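Local coordinates for DNA translocase coupling protein (Clostridium perfringens, PDB 6O1W) that probably binds ATP and DNA and, as a membrane-bound coupling protein of the FtsK/SpoIIIE family, is thought to drive plasmid DNA transfer during conjugation, at residues H131-G136 with I276-P281; V296-R301 with F327-G332. All coordinates share one frame; numbering follows the deposited sequence.

How the contacts relate
Both contacts belong to the same mixed beta sheet, at the core of the FtsK/SpoIIIE-type ATPase domain, and their centres lie about 9 Å apart. Contact 1 pairs the strand that leads into the P-loop with strand 272-278; contact 2 lies on the other side of strand 132-135, where 296-299 is its parallel neighbour and turns an antiparallel edge to 326-331. The two are joined through Ala135, whose O is 2.7 Å from Gly300 N, a probable hydrogen bond, and through Ile132 packing on Val296 and Ile298. Contact 1 ends in Gly136, predicted to bind ATP, while in contact 2 Phe327 approaches Gly141 and Phe329 meets a bound glucose.

Contact 1 (H131-G136 with I276-P281); sequences HILSAG and IGVQRP
Ile132 begins the pairing by offering its O to Ile276 N at 2.8 Å, in a nearly straight bond (176°). The two strands run parallel, their axes 4.7 Å apart at the closest. Leu133 points to one face of the sheet, with CG turned anti to the backbone N (chi1 177°); this brings CD1 against both Ile276 CG2 and Val278 CG2, each 3.8 Å away, and the leucine crosses Val278 at about a right angle. The reach of leucine suits the place, since it lays an apolar end on two residues of the neighbouring strand. Ser134 uses both its backbone groups: its N donates to Ile276 O, and its O accepts Val278 N at 2.9 Å. Across from it, Gly277 CA lies 3.3 Å from Ser134 O. The serine hydroxyl is on the face away from Leu133, hydrogen-bonded to Lys142 O at the start of helix 142-155. Ala135 returns to the face of Leu133, and its CB meets Val278 CG2 at a tight 3.3 Å, where a small residue fits. Gly136 closes the ladder with its N on Val278 O, 3.1 Å away; its fully extended phi of 178° is easy for glycine, here at the start of the P-loop. Gln279 CA approaches Gly136 O in a CA-H...O contact, while Gln279 N turns to Glu235 OE1. Four backbone bonds and apolar packing thus hold the strand that leads into the predicted ATP-binding loop, and the serine hydroxyl links that strand to the helix following the loop.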
# COMPACT_ATOMS: atom_id res chain seq x y z
N HIS A 131 -9.39 -0.91 -7.91
CA HIS A 131 -8.07 -1.51 -8.08
C HIS A 131 -7.06 -0.99 -7.08
O HIS A 131 -7.14 0.16 -6.64
CB HIS A 131 -7.57 -1.36 -9.53
CG HIS A 131 -8.62 -1.71 -10.54
ND1 HIS A 131 -9.16 -2.99 -10.62
CD2 HIS A 131 -9.24 -0.92 -11.45
CE1 HIS A 131 -10.07 -2.94 -11.58
NE2 HIS A 131 -10.16 -1.72 -12.11
N ILE A 132 -6.12 -1.85 -6.71
CA ILE A 132 -5.10 -1.58 -5.70
C ILE A 132 -3.70 -1.90 -6.23
O ILE A 132 -3.48 -2.95 -6.83
CB ILE A 132 -5.39 -2.46 -4.45
CG1 ILE A 132 -6.79 -2.15 -3.86
CG2 ILE A 132 -4.26 -2.35 -3.39
CD1 ILE A 132 -7.31 -3.10 -2.76
N LEU A 133 -2.77 -1.01 -5.95
CA LEU A 133 -1.37 -1.23 -6.29
C LEU A 133 -0.61 -1.19 -4.95
O LEU A 133 -0.73 -0.21 -4.19
CB LEU A 133 -0.86 -0.15 -7.26
CG LEU A 133 0.65 -0.24 -7.63
CD1 LEU A 133 0.86 -1.20 -8.77
CD2 LEU A 133 1.19 1.11 -8.09
N SER A 134 0.13 -2.26 -4.66
CA SER A 134 0.91 -2.37 -3.43
C SER A 134 2.37 -2.46 -3.81
O SER A 134 2.76 -3.38 -4.53
CB SER A 134 0.45 -3.57 -2.59
OG SER A 134 1.25 -3.78 -1.44
N ALA A 135 3.17 -1.44 -3.39
CA ALA A 135 4.57 -1.34 -3.72
C ALA A 135 5.47 -1.38 -2.51
O ALA A 135 5.18 -0.75 -1.50
CB ALA A 135 4.84 -0.08 -4.52
N GLY A 136 6.57 -2.10 -2.62
CA GLY A 136 7.52 -2.25 -1.53
C GLY A 136 8.68 -3.16 -1.87
O GLY A 136 8.56 -3.99 -2.77
N ILE A 276 -2.49 -5.49 -7.53
CA ILE A 276 -1.17 -5.54 -8.15
C ILE A 276 -0.02 -5.28 -7.18
O ILE A 276 -0.01 -4.27 -6.48
CB ILE A 276 -1.10 -4.53 -9.33
CG1 ILE A 276 -2.32 -4.61 -10.26
CG2 ILE A 276 0.22 -4.70 -10.11
CD1 ILE A 276 -2.53 -3.37 -11.11
N GLY A 277 0.98 -6.15 -7.21
CA GLY A 277 2.21 -5.98 -6.45
C GLY A 277 3.32 -5.48 -7.36
O GLY A 277 3.41 -5.86 -8.54
N VAL A 278 4.16 -4.58 -6.82
CA VAL A 278 5.33 -4.02 -7.51
C VAL A 278 6.52 -3.96 -6.55
O VAL A 278 6.44 -3.32 -5.50
CB VAL A 278 5.09 -2.66 -8.23
CG1 VAL A 278 4.38 -2.84 -9.56
CG2 VAL A 278 4.31 -1.69 -7.38
N GLN A 279 7.61 -4.62 -6.90
CA GLN A 279 8.79 -4.59 -6.03
C GLN A 279 9.71 -3.36 -6.27
O GLN A 279 10.28 -2.80 -5.31
CB GLN A 279 9.58 -5.89 -6.19
CG GLN A 279 10.62 -6.07 -5.11
CD GLN A 279 11.60 -7.11 -5.52
OE1 GLN A 279 12.69 -6.80 -6.01
NE2 GLN A 279 11.21 -8.36 -5.37
N ARG A 280 9.87 -3.00 -7.54
CA ARG A 280 10.78 -1.95 -7.96
C ARG A 280 10.01 -0.97 -8.85
O ARG A 280 9.80 -1.25 -10.03
CB ARG A 280 11.96 -2.61 -8.74
CG ARG A 280 13.25 -1.80 -8.74
CD ARG A 280 14.27 -2.33 -9.75
NE ARG A 280 13.70 -2.49 -11.08
CZ ARG A 280 13.57 -1.52 -11.98
NH1 ARG A 280 14.03 -0.30 -11.72
NH2 ARG A 280 13.01 -1.77 -13.16
N PRO A 281 9.52 0.16 -8.28
CA PRO A 281 8.78 1.13 -9.10
C PRO A 281 9.68 1.68 -10.21
O PRO A 281 10.84 1.96 -9.98
CB PRO A 281 8.38 2.22 -8.10
CG PRO A 281 8.49 1.54 -6.76
CD PRO A 281 9.65 0.64 -6.90

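Contact 2 (V296-R301 with F327-G332); sequences VRICGR and FLFKLG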
# COMPACT_ATOMS: atom_id res chain seq x y z
N VAL A 296 -6.17 3.09 -5.59
CA VAL A 296 -5.60 2.81 -4.27
C VAL A 296 -4.11 2.53 -4.40
O VAL A 296 -3.72 1.65 -5.18
CB VAL A 296 -6.32 1.64 -3.54
CG1 VAL A 296 -5.68 1.39 -2.19
CG2 VAL A 296 -7.82 1.89 -3.39
N ARG A 297 -3.28 3.25 -3.63
CA ARG A 297 -1.85 3.00 -3.60
C ARG A 297 -1.45 2.69 -2.18
O ARG A 297 -1.78 3.44 -1.23
CB ARG A 297 -1.01 4.18 -4.10
CG ARG A 297 -1.53 4.86 -5.36
CD ARG A 297 -1.28 4.07 -6.63
NE ARG A 297 -2.09 4.62 -7.71
CZ ARG A 297 -1.81 5.76 -8.34
NH1 ARG A 297 -0.71 6.45 -8.03
NH2 ARG A 297 -2.63 6.23 -9.26
N ILE A 298 -0.73 1.61 -2.04
CA ILE A 298 -0.14 1.18 -0.78
C ILE A 298 1.35 1.18 -1.07
O ILE A 298 1.80 0.49 -1.98
CB ILE A 298 -0.72 -0.16 -0.25
CG1 ILE A 298 -2.22 0.01 0.10
CG2 ILE A 298 0.04 -0.58 1.00
CD1 ILE A 298 -3.06 -1.29 0.08
N CYS A 299 2.11 2.02 -0.35
CA CYS A 299 3.54 2.15 -0.60
C CYS A 299 4.41 1.96 0.64
O CYS A 299 4.17 2.59 1.67
CB CYS A 299 3.84 3.48 -1.28
SG CYS A 299 5.48 3.58 -2.03
N GLY A 300 5.39 1.07 0.52
CA GLY A 300 6.36 0.81 1.57
C GLY A 300 7.44 1.86 1.53
O GLY A 300 7.39 2.80 0.74
N ARG A 301 8.42 1.72 2.40
CA ARG A 301 9.53 2.66 2.50
C ARG A 301 10.48 2.51 1.31
O ARG A 301 10.88 1.40 1.01
CB ARG A 301 10.28 2.43 3.82
CG ARG A 301 11.39 3.46 4.02
CD ARG A 301 12.01 3.38 5.41
NE ARG A 301 12.99 4.45 5.58
CZ ARG A 301 14.25 4.39 5.16
NH1 ARG A 301 14.71 3.30 4.57
NH2 ARG A 301 15.06 5.43 5.34
N PHE A 327 3.32 1.25 6.27
CA PHE A 327 3.13 1.71 4.89
C PHE A 327 2.47 3.05 4.83
O PHE A 327 1.91 3.50 5.83
CB PHE A 327 2.19 0.70 4.16
CG PHE A 327 2.83 -0.58 3.72
CD1 PHE A 327 2.99 -1.64 4.60
CD2 PHE A 327 3.33 -0.71 2.43
CE1 PHE A 327 3.65 -2.80 4.20
CE2 PHE A 327 3.97 -1.89 2.02
CZ PHE A 327 4.14 -2.92 2.91
N LEU A 328 2.47 3.63 3.62
CA LEU A 328 1.67 4.78 3.23
C LEU A 328 0.46 4.30 2.40
O LEU A 328 0.58 3.45 1.52
CB LEU A 328 2.45 5.81 2.41
CG LEU A 328 3.61 6.49 3.16
CD1 LEU A 328 4.39 7.33 2.24
CD2 LEU A 328 3.10 7.34 4.32
N PHE A 329 -0.69 4.87 2.68
CA PHE A 329 -1.94 4.63 1.97
C PHE A 329 -2.30 5.93 1.27
O PHE A 329 -2.41 6.97 1.91
CB PHE A 329 -3.07 4.25 2.94
CG PHE A 329 -4.41 3.99 2.29
CD1 PHE A 329 -4.72 2.73 1.77
CD2 PHE A 329 -5.39 4.98 2.23
CE1 PHE A 329 -5.97 2.49 1.19
CE2 PHE A 329 -6.65 4.72 1.68
CZ PHE A 329 -6.92 3.49 1.15
N LYS A 330 -2.56 5.86 -0.03
CA LYS A 330 -3.01 6.99 -0.81
C LYS A 330 -4.24 6.59 -1.65
O LYS A 330 -4.19 5.62 -2.40
CB LYS A 330 -1.88 7.55 -1.68
CG LYS A 330 -2.32 8.74 -2.52
CD LYS A 330 -1.20 9.46 -3.21
CE LYS A 330 -1.62 10.88 -3.50
NZ LYS A 330 -1.22 11.32 -4.86
N LEU A 331 -5.35 7.31 -1.47
CA LEU A 331 -6.61 7.20 -2.22
C LEU A 331 -7.08 8.62 -2.40
O LEU A 331 -7.50 9.27 -1.45
CB LEU A 331 -7.68 6.35 -1.51
CG LEU A 331 -9.05 6.23 -2.25
CD1 LEU A 331 -8.91 5.83 -3.68
CD2 LEU A 331 -9.93 5.22 -1.58
N GLY A 332 -6.98 9.11 -3.62
CA GLY A 332 -7.31 10.49 -3.91
C GLY A 332 -6.09 11.36 -3.62
O GLY A 332 -4.95 10.93 -3.84
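Phe327 meets the end of strand 296-299 with its ring: CD2 lies 3.3 Å from Gly300 N and 3.6 Å from Ile298 CG2, both approaching obliquely. With CG turned anti to the carbonyl carbon (chi1 -78°), the ring swings over to the partner strand, and glycine at 300, with no side chain, leaves the ring its place. Leu328 and Cys299 form a hydrogen-bonded antiparallel pair, with Leu328 N 2.8 Å from Cys299 O in an almost straight bond (178°) and Cys299 N returning to Leu328 O. Their side chains go to the face covered by helix 305-312, where Leu312 touches both. Phe329 points to the face of Ile298 and Val296, in a non-hydrogen-bonded pair with Ile298. Its ring crosses both residues at a slant, CE1 at 3.6 Å from Val296 CG1 and CD1 at 4.1 Å from Ile298 CG1, while it also touches Ile122 and Ile124 of strand 121-125 and a bound glucose. A flat, wide apolar group suits a place shared by so many neighbours. Lys330 and Arg297 repeat the two-bond pairing, Arg297 N on Lys330 O and Lys330 N on Arg297 O, each at 2.8 Å. Their long chains reach the C-terminal end of helix 305-312, where Lys330 NZ bonds Leu312 O and Arg297 NH1 bonds Val311 O; the partial negative charge of these carbonyls probably favours having Arg297 NH1 and Lys330 NZ 5.8 Å apart. Leu331 adds CD1 against Val296 CG2. The result is a pairing with two unlike faces: that of Phe329 is aromatic and aliphatic and borders the sugar, while the other joins strand and helix by apolar packing of Leu328 and Cys299 and by the polar ends of Arg297 and Lys330; Phe327 stands at the strand end, beside the P-loop.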